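PDB 5FQ8: BT_2262 (uncharacterised lipoprotein) from Bacteroides thetaiotaomicron, which is of unknown function but is a lipoprotein with an Ig-like domain, found in complex with another protein and probably at the cell surface. Local coordinates for residues Phe131-Gln143 / Trp196-Ile208. Numbering follows the deposited sequence.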
# COMPACT_ATOMS: atom_id res chain seq x y z
N PHE G 131 44.95 -59.84 19.21
CA PHE G 131 44.83 -58.63 18.41
C PHE G 131 43.93 -57.62 19.10
O PHE G 131 42.93 -58.00 19.73
CB PHE G 131 44.27 -58.92 17.03
CG PHE G 131 45.17 -59.73 16.15
CD1 PHE G 131 45.46 -61.05 16.45
CD2 PHE G 131 45.73 -59.17 15.02
CE1 PHE G 131 46.30 -61.79 15.64
CE2 PHE G 131 46.56 -59.90 14.20
CZ PHE G 131 46.85 -61.22 14.51
N TYR G 132 44.27 -56.34 18.98
CA TYR G 132 43.43 -55.27 19.52
C TYR G 132 42.51 -54.75 18.43
O TYR G 132 42.95 -54.49 17.30
CB TYR G 132 44.29 -54.12 20.05
CG TYR G 132 43.50 -52.89 20.43
CD1 TYR G 132 42.97 -52.75 21.71
CD2 TYR G 132 43.29 -51.86 19.52
CE1 TYR G 132 42.25 -51.63 22.06
CE2 TYR G 132 42.57 -50.73 19.86
CZ TYR G 132 42.06 -50.62 21.14
OH TYR G 132 41.35 -49.50 21.49
N ILE G 133 41.24 -54.56 18.77
CA ILE G 133 40.22 -54.11 17.84
C ILE G 133 39.57 -52.87 18.41
O ILE G 133 39.16 -52.86 19.58
CB ILE G 133 39.17 -55.21 17.57
CG1 ILE G 133 37.97 -54.65 16.80
CG2 ILE G 133 38.71 -55.85 18.86
CD1 ILE G 133 38.19 -54.57 15.32
N SER G 134 39.48 -51.82 17.60
CA SER G 134 38.97 -50.55 18.09
C SER G 134 37.45 -50.49 18.12
O SER G 134 36.90 -49.66 18.85
CB SER G 134 39.50 -49.41 17.24
OG SER G 134 39.08 -49.58 15.91
N ASP G 135 36.76 -51.33 17.34
CA ASP G 135 35.31 -51.29 17.32
C ASP G 135 34.81 -52.61 16.72
O ASP G 135 34.88 -52.81 15.51
CB ASP G 135 34.80 -50.09 16.53
CG ASP G 135 33.35 -49.77 16.82
OD1 ASP G 135 32.69 -50.57 17.52
OD2 ASP G 135 32.87 -48.72 16.35
N PHE G 136 34.32 -53.50 17.58
CA PHE G 136 33.68 -54.71 17.10
C PHE G 136 32.42 -54.43 16.31
O PHE G 136 31.93 -55.34 15.63
CB PHE G 136 33.32 -55.63 18.26
CG PHE G 136 34.34 -56.68 18.56
CD1 PHE G 136 34.67 -57.63 17.62
CD2 PHE G 136 34.95 -56.73 19.80
CE1 PHE G 136 35.60 -58.59 17.90
CE2 PHE G 136 35.87 -57.69 20.09
CZ PHE G 136 36.21 -58.63 19.14
N LEU G 137 31.86 -53.23 16.41
CA LEU G 137 30.60 -52.92 15.76
C LEU G 137 30.78 -52.22 14.42
O LEU G 137 29.80 -51.74 13.86
CB LEU G 137 29.73 -52.05 16.67
CG LEU G 137 29.43 -52.51 18.09
CD1 LEU G 137 28.55 -51.50 18.79
CD2 LEU G 137 28.78 -53.88 18.11
N GLY G 138 32.00 -52.16 13.91
CA GLY G 138 32.21 -51.54 12.61
C GLY G 138 31.73 -50.11 12.53
O GLY G 138 31.47 -49.62 11.43
N GLY G 139 31.60 -49.44 13.66
CA GLY G 139 31.17 -48.05 13.67
C GLY G 139 29.68 -47.86 13.53
O GLY G 139 29.25 -46.90 12.89
N TRP G 140 28.87 -48.76 14.11
CA TRP G 140 27.43 -48.58 14.03
C TRP G 140 26.97 -47.43 14.92
O TRP G 140 25.95 -46.80 14.63
CB TRP G 140 26.70 -49.87 14.42
CG TRP G 140 25.24 -49.67 14.70
CD1 TRP G 140 24.62 -49.79 15.90
CD2 TRP G 140 24.23 -49.29 13.76
NE1 TRP G 140 23.28 -49.53 15.77
CE2 TRP G 140 23.01 -49.21 14.47
CE3 TRP G 140 24.23 -49.00 12.39
CZ2 TRP G 140 21.81 -48.87 13.85
CZ3 TRP G 140 23.04 -48.66 11.78
CH2 TRP G 140 21.85 -48.59 12.51
N TYR G 141 27.70 -47.15 15.99
CA TYR G 141 27.44 -45.99 16.83
C TYR G 141 28.53 -44.95 16.73
O TYR G 141 28.23 -43.75 16.69
CB TYR G 141 27.28 -46.42 18.29
CG TYR G 141 26.11 -47.33 18.56
CD1 TYR G 141 24.83 -47.00 18.13
CD2 TYR G 141 26.28 -48.52 19.24
CE1 TYR G 141 23.76 -47.84 18.39
CE2 TYR G 141 25.23 -49.36 19.50
CZ TYR G 141 23.97 -49.02 19.07
OH TYR G 141 22.91 -49.87 19.33
N ASP G 142 29.79 -45.38 16.66
CA ASP G 142 30.93 -44.48 16.64
C ASP G 142 30.79 -43.43 15.54
O ASP G 142 30.69 -42.23 15.81
CB ASP G 142 32.22 -45.29 16.47
CG ASP G 142 33.48 -44.45 16.66
OD1 ASP G 142 33.38 -43.29 17.08
OD2 ASP G 142 34.57 -44.98 16.39
N GLN G 143 30.79 -43.88 14.29
CA GLN G 143 30.80 -42.97 13.15
C GLN G 143 29.60 -43.15 12.23
O GLN G 143 29.56 -42.56 11.15
CB GLN G 143 32.10 -43.17 12.37
CG GLN G 143 32.36 -44.62 12.07
CD GLN G 143 33.81 -44.96 12.15
OE1 GLN G 143 34.65 -44.31 11.52
NE2 GLN G 143 34.14 -45.99 12.92
N TRP G 196 32.46 -61.31 11.19
CA TRP G 196 31.92 -61.63 12.50
C TRP G 196 30.51 -61.09 12.58
O TRP G 196 30.16 -60.12 11.91
CB TRP G 196 32.80 -61.09 13.64
CG TRP G 196 32.92 -59.59 13.76
CD1 TRP G 196 31.98 -58.72 14.22
CD2 TRP G 196 34.08 -58.80 13.47
NE1 TRP G 196 32.47 -57.44 14.20
CE2 TRP G 196 33.76 -57.46 13.74
CE3 TRP G 196 35.35 -59.10 12.98
CZ2 TRP G 196 34.66 -56.42 13.55
CZ3 TRP G 196 36.25 -58.07 12.79
CH2 TRP G 196 35.90 -56.74 13.07
N THR G 197 29.70 -61.77 13.38
CA THR G 197 28.42 -61.26 13.83
C THR G 197 28.48 -61.21 15.34
O THR G 197 28.94 -62.16 15.98
CB THR G 197 27.25 -62.14 13.37
OG1 THR G 197 27.42 -63.45 13.90
CG2 THR G 197 27.19 -62.20 11.86
N VAL G 198 28.06 -60.09 15.91
CA VAL G 198 28.15 -59.86 17.34
C VAL G 198 26.77 -59.42 17.84
O VAL G 198 26.06 -58.69 17.15
CB VAL G 198 29.24 -58.82 17.68
CG1 VAL G 198 28.97 -57.51 16.98
CG2 VAL G 198 29.36 -58.63 19.18
N ALA G 199 26.40 -59.91 19.02
CA ALA G 199 25.09 -59.64 19.61
C ALA G 199 25.25 -58.70 20.79
O ALA G 199 26.10 -58.92 21.66
CB ALA G 199 24.41 -60.94 20.05
N TYR G 200 24.42 -57.66 20.83
CA TYR G 200 24.55 -56.57 21.79
C TYR G 200 23.26 -56.44 22.61
O TYR G 200 22.32 -57.22 22.47
CB TYR G 200 24.89 -55.27 21.06
CG TYR G 200 25.46 -54.19 21.95
CD1 TYR G 200 26.50 -54.46 22.82
CD2 TYR G 200 24.95 -52.90 21.91
CE1 TYR G 200 27.02 -53.48 23.64
CE2 TYR G 200 25.46 -51.91 22.71
CZ TYR G 200 26.50 -52.21 23.57
OH TYR G 200 27.01 -51.23 24.39
N ALA G 201 23.26 -55.42 23.48
CA ALA G 201 22.27 -55.14 24.52
C ALA G 201 20.95 -55.88 24.41
O ALA G 201 19.90 -55.28 24.18
CB ALA G 201 21.99 -53.63 24.55
N GLY G 202 20.98 -57.20 24.61
CA GLY G 202 19.76 -57.94 24.82
C GLY G 202 18.98 -58.29 23.58
O GLY G 202 18.50 -59.42 23.44
N GLN G 203 18.83 -57.33 22.65
CA GLN G 203 18.03 -57.59 21.46
C GLN G 203 18.63 -56.92 20.23
O GLN G 203 17.89 -56.50 19.33
CB GLN G 203 16.58 -57.14 21.66
CG GLN G 203 16.40 -55.65 21.93
CD GLN G 203 16.26 -55.32 23.40
OE1 GLN G 203 17.03 -55.80 24.23
NE2 GLN G 203 15.28 -54.49 23.73
N LEU G 204 19.95 -56.84 20.16
CA LEU G 204 20.66 -56.28 19.02
C LEU G 204 21.70 -57.27 18.52
O LEU G 204 22.19 -58.12 19.28
CB LEU G 204 21.35 -54.95 19.38
CG LEU G 204 20.62 -53.66 19.02
CD1 LEU G 204 21.11 -52.54 19.88
CD2 LEU G 204 20.84 -53.31 17.56
N SER G 205 22.03 -57.17 17.23
CA SER G 205 23.14 -57.91 16.64
C SER G 205 23.36 -57.42 15.22
O SER G 205 22.43 -56.97 14.55
CB SER G 205 22.89 -59.42 16.63
OG SER G 205 22.22 -59.80 15.44
N PHE G 206 24.61 -57.51 14.77
CA PHE G 206 25.02 -57.02 13.46
C PHE G 206 25.77 -58.12 12.73
O PHE G 206 26.11 -59.15 13.31
CB PHE G 206 25.90 -55.77 13.59
CG PHE G 206 25.34 -54.74 14.53
CD1 PHE G 206 25.61 -54.81 15.89
CD2 PHE G 206 24.53 -53.73 14.06
CE1 PHE G 206 25.09 -53.87 16.75
CE2 PHE G 206 24.01 -52.79 14.92
CZ PHE G 206 24.29 -52.87 16.27
N ASP G 207 26.03 -57.90 11.44
CA ASP G 207 26.68 -58.91 10.60
C ASP G 207 27.77 -58.27 9.74
O ASP G 207 27.73 -58.25 8.52
CB ASP G 207 25.64 -59.63 9.74
CG ASP G 207 24.94 -58.70 8.76
OD1 ASP G 207 25.18 -57.48 8.82
OD2 ASP G 207 24.17 -59.21 7.93
N ILE G 208 28.80 -57.74 10.39
CA ILE G 208 29.73 -56.89 9.67
C ILE G 208 30.92 -57.69 9.16
O ILE G 208 31.11 -58.85 9.52
CB ILE G 208 30.20 -55.71 10.55
CG1 ILE G 208 31.35 -56.14 11.45
CG2 ILE G 208 29.05 -55.21 11.41
CD1 ILE G 208 31.81 -55.02 12.33
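Trp-196 meets the turn after strand 130-133 through one polar bond: its NE1 donates to Phe-136 O at 2.6 Å, with an N-H...O angle of 143° and the acceptor tilted out of the indole plane. CG of Trp-196 lies between its backbone N and carbonyl carbon (chi1 65°), which swings the indole off the hairpin of strands 193-200 and 204-211 toward this carbonyl.

Among the rings, the edge of Phe-136 points at one indole face of Trp-196 in a T-shaped pair, planes at 82°, while Ile-208 CG1 sits over the opposite face, near its rim. Further along the hairpin, Phe-206 CE2 comes over one face of the Trp-140 indole, near its rim, the two rings meeting obliquely.

Apolar contacts fill in between. Leu-137 CD2 touches Val-198 CG1 (3.8 Å) and Phe-206 CE1 (3.9 Å), Ile-133 CD1 reaches Trp-196 CH2 (3.9 Å), and Ile-208 CD1 packs against the backbone at Gly-138.

The turn is a type I beta turn from Asp-135 to Gly-138, and Asp-135 OD1 closes an Asx turn by accepting from Leu-137 N (3.0 Å); OD1 also accepts from Met-153 N.

A leucine in place of Trp-196 would probably leave Phe-136 O without its donor and the Phe-136 edge without a face. A single directional bond set in buried apolar packing is consistent with a turn whose position on this C-terminal-domain hairpin is set by shape and bond together.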